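Local structure of copper homeostasis protein CutC (Streptococcus agalactiae, 2BDQ) at residues S23-C28 with I55-M60; S138-V143 with N176-I181; E80-A85 with L113-G118. The protein probably binds copper ions and may take part in copper homeostasis in the cytoplasm. One frame throughout, in Å; residues are numbered along the deposited sequence.

Contact 1: residues S23-C28 with I55-M60; sequences SRVELC and ISVAVM
Ser23 hands its carbonyl O to Ser56 N, 3.1 Å away, opening the parallel ladder that joins neighbouring strands 24-28 and 56-60 of a TIM barrel; with helix 40-52 they form a beta-alpha-beta unit. Arg24 lays CG against Ser56 CB (3.7 Å), while its guanidinium continues to a salt bridge with Glu5 and a hydrogen bond to Gln203. On the other face, Val25 CG1 presses on Ile55 CD1 at 3.4 Å, closer than usual for two carbons, and the two side chains cross at about a right angle. Val25 N donates to Ser56 O, and its O accepts an almost straight bond from Ala58 N (2.9 Å, 176° at the hydrogen). Glu26 turns inward with Arg24 and Ala58; its CG lies anti to the backbone N (chi1 -178°), and the extended chain carries CD to 4.1 Å from Met60 CG. Leu27 repeats the pattern, its N bonded to Ala58 O and its O to Met60 N, while its CB meets Val57 CG1 on the face covered by helix 40-52. Cys28 CB lies 3.3 Å from CB of selenomethionine Met60, closer than normal carbon contact, and Cys28 SG sits 3.8 Å from Met60 CG.

Contact 2: residues S138-V143 with N176-I181; sequences SIDQLV and NNRIEI
In Arg178, CG stands opposite the carbonyl carbon and the chain folds at chi3 (-65°), bringing its guanidinium to the Asp140 carboxylate; in Asp140, CG likewise stands opposite the carbonyl carbon, and the carboxylate reaches out to meet it although the CB itself points away. The result is an end-on salt bridge in which two nitrogens converge on one oxygen: Arg178 NH2 lies 2.7 Å and Arg178 NH1 2.9 Å from Asp140 OD2. NH1 meets OD2 nearly along its C-O axis, while NH2 comes on the anti side, out of the carboxylate plane, in a bent bond (149° at the hydrogen). OD2 lies close to the guanidinium plane, yet the carboxylate is turned by 58° against it, so the pair is not the coplanar, two-oxygen kind. The other oxygen, OD1, hydrogen-bonds with Tyr174 OH, and the arginine's NH1 and NE also bond to the carbonyl oxygens of Tyr174 and Ala175, which fixes the rotation of the group against the end of helix 165-175. Val143 CG2 lies over one face of the guanidinium, offset toward its rim, and touches Arg178 CB at 4.0 Å.

Beneath this polar bridge the contact is apolar. Ile179 CG2 meets both Val143 CG2 (4.0 Å) and Ile139 CG2 (4.1 Å), branches one helical turn apart, while Ile179 CD1 reaches Leu142 CB at 4.2 Å. Ile150 of strand 149-152 adjoins Ile139, Leu142 and Ile179. Such aliphatic packing between an outer helix and the approach to a barrel strand is characteristic of the helix-sheet layer of a TIM barrel.

Contact 3: residues E80-A85 with L113-G118; sequences EDILRA and LPATQG
Ile82 and Leu83 converge on Ala115, and these three bury the most surface here. Leu83 CD1 comes to 3.4 Å from Ala115 CB, tighter than usual carbon-carbon contact; both leucine torsions lie off the staggered values, so this closeness is to be read with care. Consistent with the small alanine side chain, the CA atoms of Leu83 and Ala115 are 5.9 Å apart. Ile82 arrives with its CG2 branch, which lies opposite the backbone N (chi1 -76° for CG1), and rests on the backbone at Ala115 O (3.6 Å) as well as 4.0 Å from Ala115 CB. The same methyl is 3.8 Å from Thr116 N, so it rests against the backbone where the helix is ending and only weakly bonded.

No hydrogen bond crosses between the segments. Gln117, already past the helix with a positive phi of 49°, runs its extended side chain back so that NE2 donates to Ala115 O at 3.1 Å; that oxygen lies 5° out of the amide plane, while the donor is tilted from the carbonyl plane.

The contact joins consecutive outer helices 72-87 and 106-116 of the barrel. Asp81 bonds to Ser39 and Gly41 of the second subunit, and Tyr40 of that subunit packs on it. From the barrel side, Leu93 of strand 92-95 touches both Ile82 and Thr116, and Leu121 of strand 121-123 also meets Thr116.

Overall arrangement
The three contacts sample the wall of one TIM barrel, its helix-sheet interface and its outer helices. Contact 1 belongs to the wall itself, its centre about 9 Å from the chain centre; contact 2 joins an outer helix to the approach of a strand at about 14 Å, and contact 3 joins two outer helices at about 16 Å. Contacts 1 and 2 lie on opposite sides of the chain centre, 21 Å apart between centres, linked through the shared sheet. Contact 3 is nearer to contact 1, 16 Å between centres and about 4 Å at the nearest atoms, and helix 72-87 follows strand 56-60 in the chain. Contacts 2 and 3 are also 21 Å apart between centres, and no two contacts touch.

Contact 1: residues S23-C28 with I55-M60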
ATOM      1  N   SER A  23     -22.519   5.304  -3.015  1.00 26.98           N
ATOM      2  CA  SER A  23     -22.296   6.734  -3.149  1.00 26.98           C
ATOM      3  C   SER A  23     -20.877   7.178  -2.812  1.00 25.29           C
ATOM      4  O   SER A  23     -20.441   8.242  -3.241  1.00 24.19           O
ATOM      5  CB  SER A  23     -23.307   7.513  -2.296  1.00 28.73           C
ATOM      6  OG  SER A  23     -23.284   7.098  -0.939  1.00 33.33           O
ATOM      7  N   ARG A  24     -20.144   6.354  -2.078  1.00 24.03           N
ATOM      8  CA  ARG A  24     -18.793   6.727  -1.699  1.00 22.78           C
ATOM      9  C   ARG A  24     -17.898   5.508  -1.568  1.00 22.37           C
ATOM     10  O   ARG A  24     -18.365   4.395  -1.322  1.00 19.09           O
ATOM     11  CB  ARG A  24     -18.851   7.480  -0.372  1.00 22.82           C
ATOM     12  CG  ARG A  24     -17.622   8.254   0.012  1.00 20.93           C
ATOM     13  CD  ARG A  24     -17.953   9.146   1.202  1.00 21.66           C
ATOM     14  NE  ARG A  24     -18.313   8.353   2.368  1.00 21.70           N
ATOM     15  CZ  ARG A  24     -19.354   8.597   3.163  1.00 21.00           C
ATOM     16  NH1 ARG A  24     -20.164   9.620   2.932  1.00 20.05           N
ATOM     17  NH2 ARG A  24     -19.585   7.801   4.200  1.00 21.33           N
ATOM     18  N   VAL A  25     -16.604   5.726  -1.739  1.00 21.92           N
ATOM     19  CA  VAL A  25     -15.649   4.644  -1.620  1.00 21.65           C
ATOM     20  C   VAL A  25     -14.507   5.091  -0.727  1.00 21.03           C
ATOM     21  O   VAL A  25     -14.097   6.254  -0.762  1.00 22.30           O
ATOM     22  CB  VAL A  25     -15.131   4.202  -3.025  1.00 21.63           C
ATOM     23  CG1 VAL A  25     -15.092   5.387  -3.942  1.00 24.18           C
ATOM     24  CG2 VAL A  25     -13.750   3.579  -2.918  1.00 18.94           C
ATOM     25  N   GLU A  26     -14.034   4.177   0.115  1.00 18.66           N
ATOM     26  CA  GLU A  26     -12.912   4.476   0.983  1.00 19.17           C
ATOM     27  C   GLU A  26     -11.724   3.921   0.217  1.00 18.34           C
ATOM     28  O   GLU A  26     -11.607   2.710   0.037  1.00 16.88           O
ATOM     29  CB  GLU A  26     -13.025   3.769   2.337  1.00 20.01           C
ATOM     30  CG  GLU A  26     -11.873   4.130   3.280  1.00 23.89           C
ATOM     31  CD  GLU A  26     -11.819   3.274   4.533  1.00 27.04           C
ATOM     32  OE1 GLU A  26     -11.688   2.036   4.412  1.00 29.14           O
ATOM     33  OE2 GLU A  26     -11.897   3.841   5.648  1.00 30.26           O
ATOM     34  N   LEU A  27     -10.855   4.812  -0.244  1.00 18.21           N
ATOM     35  CA  LEU A  27      -9.691   4.414  -1.019  1.00 19.51           C
ATOM     36  C   LEU A  27      -8.455   4.159  -0.151  1.00 19.64           C
ATOM     37  O   LEU A  27      -8.004   5.029   0.586  1.00 18.61           O
ATOM     38  CB  LEU A  27      -9.367   5.501  -2.059  1.00 19.68           C
ATOM     39  CG  LEU A  27      -8.632   5.153  -3.363  1.00 20.22           C
ATOM     40  CD1 LEU A  27      -7.885   6.369  -3.890  1.00 15.94           C
ATOM     41  CD2 LEU A  27      -7.649   4.034  -3.114  1.00 21.61           C
ATOM     42  N   CYS A  28      -7.917   2.950  -0.235  1.00 20.83           N
ATOM     43  CA  CYS A  28      -6.710   2.615   0.497  1.00 22.35           C
ATOM     44  C   CYS A  28      -6.019   1.439  -0.172  1.00 21.82           C
ATOM     45  O   CYS A  28      -6.445   0.977  -1.235  1.00 20.78           O
ATOM     46  CB  CYS A  28      -7.010   2.310   1.975  1.00 25.88           C
ATOM     47  SG  CYS A  28      -8.527   1.395   2.348  1.00 30.20           S
ATOM     48  N   ILE A  55     -19.112   9.490  -7.889  1.00 25.93           N
ATOM     49  CA  ILE A  55     -19.004   8.906  -6.561  1.00 26.03           C
ATOM     50  C   ILE A  55     -17.871   9.576  -5.784  1.00 24.48           C
ATOM     51  O   ILE A  55     -16.802   9.847  -6.334  1.00 22.79           O
ATOM     52  CB  ILE A  55     -18.790   7.379  -6.642  1.00 26.36           C
ATOM     53  CG1 ILE A  55     -18.396   6.833  -5.276  1.00 28.33           C
ATOM     54  CG2 ILE A  55     -17.746   7.058  -7.685  1.00 29.99           C
ATOM     55  CD1 ILE A  55     -18.253   5.335  -5.243  1.00 29.89           C
ATOM     56  N   SER A  56     -18.130   9.864  -4.510  1.00 23.66           N
ATOM     57  CA  SER A  56     -17.155  10.520  -3.643  1.00 21.67           C
ATOM     58  C   SER A  56     -16.057   9.560  -3.227  1.00 19.08           C
ATOM     59  O   SER A  56     -16.243   8.343  -3.233  1.00 16.43           O
ATOM     60  CB  SER A  56     -17.842  11.074  -2.393  1.00 22.07           C
ATOM     61  OG  SER A  56     -18.835  12.017  -2.749  1.00 26.86           O
ATOM     62  N   VAL A  57     -14.924  10.132  -2.836  1.00 18.27           N
ATOM     63  CA  VAL A  57     -13.754   9.362  -2.439  1.00 16.72           C
ATOM     64  C   VAL A  57     -13.152   9.788  -1.112  1.00 14.76           C
ATOM     65  O   VAL A  57     -12.731  10.924  -0.968  1.00 14.36           O
ATOM     66  CB  VAL A  57     -12.647   9.494  -3.497  1.00 18.38           C
ATOM     67  CG1 VAL A  57     -11.480   8.571  -3.156  1.00 15.92           C
ATOM     68  CG2 VAL A  57     -13.208   9.190  -4.872  1.00 19.37           C
ATOM     69  N   ALA A  58     -13.097   8.872  -0.153  1.00 14.50           N
ATOM     70  CA  ALA A  58     -12.506   9.158   1.152  1.00 13.90           C
ATOM     71  C   ALA A  58     -11.151   8.447   1.162  1.00 14.65           C
ATOM     72  O   ALA A  58     -11.090   7.220   1.088  1.00 15.07           O
ATOM     73  CB  ALA A  58     -13.398   8.619   2.271  1.00 12.53           C
ATOM     74  N   VAL A  59     -10.066   9.211   1.241  1.00 14.84           N
ATOM     75  CA  VAL A  59      -8.727   8.630   1.222  1.00 14.17           C
ATOM     76  C   VAL A  59      -8.170   8.264   2.591  1.00 14.90           C
ATOM     77  O   VAL A  59      -8.176   9.072   3.524  1.00 14.20           O
ATOM     78  CB  VAL A  59      -7.727   9.578   0.508  1.00 13.61           C
ATOM     79  CG1 VAL A  59      -6.325   8.982   0.525  1.00  9.96           C
ATOM     80  CG2 VAL A  59      -8.181   9.809  -0.922  1.00 12.33           C
HETATM   81  N   MSE A  60      -7.680   7.032   2.698  1.00 16.36           N
HETATM   82  CA  MSE A  60      -7.095   6.536   3.937  1.00 17.75           C
HETATM   83  C   MSE A  60      -5.741   7.175   4.217  1.00 17.05           C
HETATM   84  O   MSE A  60      -4.860   7.215   3.355  1.00 16.28           O
HETATM   85  CB  MSE A  60      -6.921   5.011   3.879  1.00 22.17           C
HETATM   86  CG  MSE A  60      -7.832   4.245   4.821  1.00 30.14           C
HETATM   87 SE   MSE A  60      -7.263   4.462   6.663  1.00 35.92          SE
HETATM   88  CE  MSE A  60      -7.585   2.662   7.293  1.00 36.37           C
TER

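Contact 2: residues S138-V143 with N176-I181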
ATOM      1  N   SER A 138     -14.873  10.793  23.804  1.00 20.77           N
ATOM      2  CA  SER A 138     -14.116  10.797  22.562  1.00 19.18           C
ATOM      3  C   SER A 138     -14.941  11.427  21.440  1.00 18.22           C
ATOM      4  O   SER A 138     -14.407  12.150  20.608  1.00 19.01           O
ATOM      5  CB  SER A 138     -13.712   9.366  22.197  1.00 17.85           C
ATOM      6  OG  SER A 138     -12.911   8.799  23.224  1.00 19.04           O
ATOM      7  N   ILE A 139     -16.244  11.164  21.438  1.00 18.41           N
ATOM      8  CA  ILE A 139     -17.134  11.721  20.432  1.00 18.35           C
ATOM      9  C   ILE A 139     -17.127  13.243  20.548  1.00 19.41           C
ATOM     10  O   ILE A 139     -16.971  13.952  19.549  1.00 19.99           O
ATOM     11  CB  ILE A 139     -18.576  11.170  20.601  1.00 18.13           C
ATOM     12  CG1 ILE A 139     -18.616   9.705  20.143  1.00 18.09           C
ATOM     13  CG2 ILE A 139     -19.565  12.019  19.812  1.00 16.62           C
ATOM     14  CD1 ILE A 139     -19.974   9.015  20.330  1.00 17.05           C
ATOM     15  N   ASP A 140     -17.287  13.738  21.772  1.00 18.87           N
ATOM     16  CA  ASP A 140     -17.279  15.178  22.034  1.00 19.17           C
ATOM     17  C   ASP A 140     -15.967  15.771  21.546  1.00 18.50           C
ATOM     18  O   ASP A 140     -15.951  16.852  20.968  1.00 18.28           O
ATOM     19  CB  ASP A 140     -17.431  15.449  23.537  1.00 19.03           C
ATOM     20  CG  ASP A 140     -18.833  15.159  24.045  1.00 20.62           C
ATOM     21  OD1 ASP A 140     -18.976  14.849  25.246  1.00 23.28           O
ATOM     22  OD2 ASP A 140     -19.793  15.256  23.253  1.00 20.78           O
ATOM     23  N   GLN A 141     -14.867  15.060  21.786  1.00 18.67           N
ATOM     24  CA  GLN A 141     -13.555  15.531  21.360  1.00 18.40           C
ATOM     25  C   GLN A 141     -13.469  15.559  19.843  1.00 18.54           C
ATOM     26  O   GLN A 141     -12.893  16.484  19.272  1.00 18.37           O
ATOM     27  CB  GLN A 141     -12.455  14.630  21.903  1.00 20.68           C
ATOM     28  CG  GLN A 141     -12.212  14.754  23.393  1.00 19.26           C
ATOM     29  CD  GLN A 141     -11.237  13.706  23.892  1.00 21.74           C
ATOM     30  OE1 GLN A 141     -10.752  13.780  25.017  1.00 24.26           O
ATOM     31  NE2 GLN A 141     -10.952  12.713  23.053  1.00 19.74           N
ATOM     32  N   LEU A 142     -14.033  14.549  19.186  1.00 17.65           N
ATOM     33  CA  LEU A 142     -14.000  14.508  17.727  1.00 18.55           C
ATOM     34  C   LEU A 142     -14.841  15.641  17.152  1.00 18.07           C
ATOM     35  O   LEU A 142     -14.500  16.211  16.115  1.00 18.89           O
ATOM     36  CB  LEU A 142     -14.504  13.161  17.208  1.00 16.49           C
ATOM     37  CG  LEU A 142     -13.577  11.976  17.476  1.00 17.71           C
ATOM     38  CD1 LEU A 142     -14.214  10.713  16.928  1.00 13.02           C
ATOM     39  CD2 LEU A 142     -12.211  12.225  16.838  1.00 14.91           C
ATOM     40  N   VAL A 143     -15.942  15.963  17.826  1.00 19.39           N
ATOM     41  CA  VAL A 143     -16.811  17.051  17.392  1.00 19.87           C
ATOM     42  C   VAL A 143     -16.034  18.363  17.529  1.00 20.84           C
ATOM     43  O   VAL A 143     -16.077  19.220  16.642  1.00 20.62           O
ATOM     44  CB  VAL A 143     -18.094  17.133  18.256  1.00 19.38           C
ATOM     45  CG1 VAL A 143     -18.872  18.409  17.921  1.00 18.71           C
ATOM     46  CG2 VAL A 143     -18.968  15.911  18.004  1.00 15.92           C
ATOM     47  N   ASN A 176     -26.040  12.729  18.876  1.00 23.39           N
ATOM     48  CA  ASN A 176     -27.115  13.698  18.659  1.00 24.67           C
ATOM     49  C   ASN A 176     -26.921  14.576  17.420  1.00 24.01           C
ATOM     50  O   ASN A 176     -26.971  15.803  17.501  1.00 23.59           O
ATOM     51  CB  ASN A 176     -27.245  14.567  19.913  1.00 26.00           C
ATOM     52  CG  ASN A 176     -28.469  15.456  19.895  1.00 27.83           C
ATOM     53  OD1 ASN A 176     -29.551  15.045  19.465  1.00 30.55           O
ATOM     54  ND2 ASN A 176     -28.310  16.680  20.388  1.00 26.49           N
ATOM     55  N   ASN A 177     -26.686  13.929  16.284  1.00 23.64           N
ATOM     56  CA  ASN A 177     -26.506  14.607  15.003  1.00 23.41           C
ATOM     57  C   ASN A 177     -25.365  15.605  14.914  1.00 22.87           C
ATOM     58  O   ASN A 177     -25.288  16.364  13.947  1.00 22.81           O
ATOM     59  CB  ASN A 177     -27.812  15.288  14.598  1.00 22.52           C
ATOM     60  CG  ASN A 177     -28.932  14.296  14.382  1.00 25.00           C
ATOM     61  OD1 ASN A 177     -28.838  13.415  13.522  1.00 24.09           O
ATOM     62  ND2 ASN A 177     -29.998  14.423  15.164  1.00 23.01           N
ATOM     63  N   ARG A 178     -24.485  15.620  15.911  1.00 22.53           N
ATOM     64  CA  ARG A 178     -23.353  16.547  15.884  1.00 21.74           C
ATOM     65  C   ARG A 178     -22.260  15.978  14.996  1.00 21.82           C
ATOM     66  O   ARG A 178     -21.370  16.691  14.531  1.00 21.94           O
ATOM     67  CB  ARG A 178     -22.801  16.767  17.294  1.00 20.82           C
ATOM     68  CG  ARG A 178     -23.729  17.526  18.228  1.00 18.92           C
ATOM     69  CD  ARG A 178     -23.105  17.601  19.595  1.00 17.05           C
ATOM     70  NE  ARG A 178     -22.988  16.268  20.171  1.00 19.04           N
ATOM     71  CZ  ARG A 178     -22.049  15.894  21.034  1.00 18.97           C
ATOM     72  NH1 ARG A 178     -22.041  14.657  21.502  1.00 18.95           N
ATOM     73  NH2 ARG A 178     -21.105  16.744  21.410  1.00 19.73           N
ATOM     74  N   ILE A 179     -22.335  14.675  14.768  1.00 22.58           N
ATOM     75  CA  ILE A 179     -21.365  13.995  13.936  1.00 22.42           C
ATOM     76  C   ILE A 179     -21.970  12.675  13.478  1.00 22.14           C
ATOM     77  O   ILE A 179     -22.671  12.014  14.241  1.00 22.62           O
ATOM     78  CB  ILE A 179     -20.054  13.747  14.718  1.00 21.49           C
ATOM     79  CG1 ILE A 179     -18.999  13.160  13.782  1.00 20.82           C
ATOM     80  CG2 ILE A 179     -20.319  12.821  15.895  1.00 19.83           C
ATOM     81  CD1 ILE A 179     -17.616  13.138  14.381  1.00 22.16           C
ATOM     82  N   GLU A 180     -21.699  12.299  12.231  1.00 23.03           N
ATOM     83  CA  GLU A 180     -22.240  11.067  11.664  1.00 23.19           C
ATOM     84  C   GLU A 180     -21.554   9.795  12.127  1.00 20.92           C
ATOM     85  O   GLU A 180     -20.334   9.743  12.259  1.00 19.58           O
ATOM     86  CB  GLU A 180     -22.188  11.127  10.131  1.00 27.25           C
ATOM     87  CG  GLU A 180     -23.286  11.969   9.478  1.00 33.99           C
ATOM     88  CD  GLU A 180     -24.696  11.411   9.719  1.00 38.52           C
ATOM     89  OE1 GLU A 180     -25.353  11.833  10.701  1.00 38.98           O
ATOM     90  OE2 GLU A 180     -25.143  10.533   8.937  1.00 39.65           O
ATOM     91  N   ILE A 181     -22.355   8.759  12.352  1.00 20.22           N
ATOM     92  CA  ILE A 181     -21.835   7.470  12.773  1.00 17.06           C
ATOM     93  C   ILE A 181     -22.003   6.483  11.608  1.00 17.53           C
ATOM     94  O   ILE A 181     -23.089   6.349  11.038  1.00 15.73           O
ATOM     95  CB  ILE A 181     -22.601   6.922  13.987  1.00 15.97           C
ATOM     96  CG1 ILE A 181     -22.393   7.837  15.199  1.00 16.96           C
ATOM     97  CG2 ILE A 181     -22.151   5.497  14.268  1.00 15.12           C
ATOM     98  CD1 ILE A 181     -20.988   7.834  15.763  1.00 15.62           C
TER

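Contact 3: residues E80-A85 with L113-G118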
ATOM      1  N   GLU A  80       2.288  14.722   5.020  1.00 16.71           N
ATOM      2  CA  GLU A  80       2.652  14.771   3.608  1.00 17.82           C
ATOM      3  C   GLU A  80       1.576  14.109   2.754  1.00 17.36           C
ATOM      4  O   GLU A  80       1.170  14.643   1.727  1.00 18.72           O
ATOM      5  CB  GLU A  80       3.995  14.067   3.381  1.00 15.77           C
ATOM      6  CG  GLU A  80       4.557  14.205   1.964  1.00 19.46           C
ATOM      7  CD  GLU A  80       4.792  15.651   1.553  1.00 20.73           C
ATOM      8  OE1 GLU A  80       5.286  16.437   2.392  1.00 19.87           O
ATOM      9  OE2 GLU A  80       4.493  15.998   0.386  1.00 23.18           O
ATOM     10  N   ASP A  81       1.109  12.941   3.181  1.00 16.95           N
ATOM     11  CA  ASP A  81       0.087  12.248   2.411  1.00 17.21           C
ATOM     12  C   ASP A  81      -1.228  13.014   2.382  1.00 15.09           C
ATOM     13  O   ASP A  81      -1.993  12.908   1.418  1.00 14.65           O
ATOM     14  CB  ASP A  81      -0.104  10.816   2.926  1.00 16.47           C
ATOM     15  CG  ASP A  81       0.984   9.879   2.411  1.00 19.22           C
ATOM     16  OD1 ASP A  81       1.316   9.980   1.202  1.00 20.87           O
ATOM     17  OD2 ASP A  81       1.500   9.041   3.187  1.00 16.73           O
ATOM     18  N   ILE A  82      -1.483  13.806   3.422  1.00 15.05           N
ATOM     19  CA  ILE A  82      -2.698  14.608   3.476  1.00 13.25           C
ATOM     20  C   ILE A  82      -2.616  15.736   2.465  1.00 12.74           C
ATOM     21  O   ILE A  82      -3.586  16.012   1.775  1.00 13.51           O
ATOM     22  CB  ILE A  82      -2.913  15.183   4.885  1.00 14.51           C
ATOM     23  CG1 ILE A  82      -3.419  14.062   5.801  1.00 13.22           C
ATOM     24  CG2 ILE A  82      -3.898  16.358   4.851  1.00 12.48           C
ATOM     25  CD1 ILE A  82      -3.492  14.442   7.253  1.00 13.49           C
ATOM     26  N   LEU A  83      -1.457  16.382   2.370  1.00 13.94           N
ATOM     27  CA  LEU A  83      -1.274  17.482   1.424  1.00 14.01           C
ATOM     28  C   LEU A  83      -1.520  17.007  -0.007  1.00 13.97           C
ATOM     29  O   LEU A  83      -2.167  17.688  -0.793  1.00 13.05           O
ATOM     30  CB  LEU A  83       0.142  18.041   1.545  1.00 13.51           C
ATOM     31  CG  LEU A  83       0.470  19.291   2.366  1.00 15.41           C
ATOM     32  CD1 LEU A  83      -0.644  19.684   3.322  1.00 12.87           C
ATOM     33  CD2 LEU A  83       1.766  19.004   3.095  1.00 14.19           C
ATOM     34  N   ARG A  84      -0.989  15.836  -0.339  1.00 15.45           N
ATOM     35  CA  ARG A  84      -1.172  15.272  -1.665  1.00 16.23           C
ATOM     36  C   ARG A  84      -2.644  14.895  -1.878  1.00 16.99           C
ATOM     37  O   ARG A  84      -3.220  15.190  -2.920  1.00 16.81           O
ATOM     38  CB  ARG A  84      -0.269  14.043  -1.840  1.00 16.12           C
ATOM     39  CG  ARG A  84       1.087  14.300  -2.514  1.00 19.04           C
ATOM     40  CD  ARG A  84       1.922  15.395  -1.857  1.00 19.47           C
ATOM     41  NE  ARG A  84       1.452  16.729  -2.219  1.00 24.16           N
ATOM     42  CZ  ARG A  84       1.948  17.863  -1.733  1.00 24.21           C
ATOM     43  NH1 ARG A  84       1.446  19.023  -2.129  1.00 27.24           N
ATOM     44  NH2 ARG A  84       2.938  17.843  -0.848  1.00 25.81           N
ATOM     45  N   ALA A  85      -3.260  14.262  -0.884  1.00 17.82           N
ATOM     46  CA  ALA A  85      -4.659  13.863  -1.009  1.00 19.55           C
ATOM     47  C   ALA A  85      -5.552  15.057  -1.327  1.00 20.26           C
ATOM     48  O   ALA A  85      -6.455  14.958  -2.160  1.00 21.14           O
ATOM     49  CB  ALA A  85      -5.138  13.181   0.265  1.00 18.72           C
ATOM     50  N   LEU A 113      -4.313  19.103  11.494  1.00 22.56           N
ATOM     51  CA  LEU A 113      -5.485  19.842  11.037  1.00 22.80           C
ATOM     52  C   LEU A 113      -5.228  20.895   9.960  1.00 23.76           C
ATOM     53  O   LEU A 113      -5.956  20.964   8.966  1.00 23.95           O
ATOM     54  CB  LEU A 113      -6.194  20.499  12.221  1.00 23.36           C
ATOM     55  CG  LEU A 113      -6.963  19.520  13.110  1.00 24.52           C
ATOM     56  CD1 LEU A 113      -7.658  20.298  14.220  1.00 23.80           C
ATOM     57  CD2 LEU A 113      -7.986  18.746  12.273  1.00 22.52           C
ATOM     58  N   PRO A 114      -4.197  21.734  10.141  1.00 22.98           N
ATOM     59  CA  PRO A 114      -3.917  22.765   9.134  1.00 22.63           C
ATOM     60  C   PRO A 114      -3.710  22.197   7.730  1.00 22.25           C
ATOM     61  O   PRO A 114      -4.217  22.740   6.753  1.00 23.77           O
ATOM     62  CB  PRO A 114      -2.664  23.453   9.681  1.00 24.17           C
ATOM     63  CG  PRO A 114      -2.810  23.274  11.186  1.00 23.48           C
ATOM     64  CD  PRO A 114      -3.271  21.837  11.282  1.00 22.04           C
ATOM     65  N   ALA A 115      -2.973  21.098   7.627  1.00 21.96           N
ATOM     66  CA  ALA A 115      -2.725  20.481   6.325  1.00 21.09           C
ATOM     67  C   ALA A 115      -4.023  19.992   5.683  1.00 20.57           C
ATOM     68  O   ALA A 115      -4.145  19.974   4.457  1.00 20.50           O
ATOM     69  CB  ALA A 115      -1.752  19.316   6.464  1.00 19.05           C
ATOM     70  N   THR A 116      -4.992  19.604   6.510  1.00 19.79           N
ATOM     71  CA  THR A 116      -6.277  19.107   6.009  1.00 20.26           C
ATOM     72  C   THR A 116      -7.024  20.145   5.190  1.00 19.11           C
ATOM     73  O   THR A 116      -7.888  19.808   4.374  1.00 18.81           O
ATOM     74  CB  THR A 116      -7.197  18.657   7.154  1.00 20.51           C
ATOM     75  OG1 THR A 116      -6.591  17.564   7.860  1.00 22.86           O
ATOM     76  CG2 THR A 116      -8.526  18.201   6.595  1.00 25.06           C
ATOM     77  N   GLN A 117      -6.710  21.410   5.440  1.00 18.16           N
ATOM     78  CA  GLN A 117      -7.317  22.515   4.720  1.00 18.35           C
ATOM     79  C   GLN A 117      -8.839  22.457   4.635  1.00 19.62           C
ATOM     80  O   GLN A 117      -9.425  22.703   3.577  1.00 17.24           O
ATOM     81  CB  GLN A 117      -6.718  22.589   3.317  1.00 17.21           C
ATOM     82  CG  GLN A 117      -5.206  22.750   3.330  1.00 18.05           C
ATOM     83  CD  GLN A 117      -4.587  22.550   1.953  1.00 20.05           C
ATOM     84  OE1 GLN A 117      -4.793  23.354   1.040  1.00 20.30           O
ATOM     85  NE2 GLN A 117      -3.832  21.467   1.798  1.00 18.39           N
ATOM     86  N   GLY A 118      -9.473  22.121   5.757  1.00 19.60           N
ATOM     87  CA  GLY A 118     -10.922  22.068   5.808  1.00 18.91           C
ATOM     88  C   GLY A 118     -11.635  20.876   5.200  1.00 20.06           C
ATOM     89  O   GLY A 118     -12.858  20.786   5.314  1.00 19.83           O
TER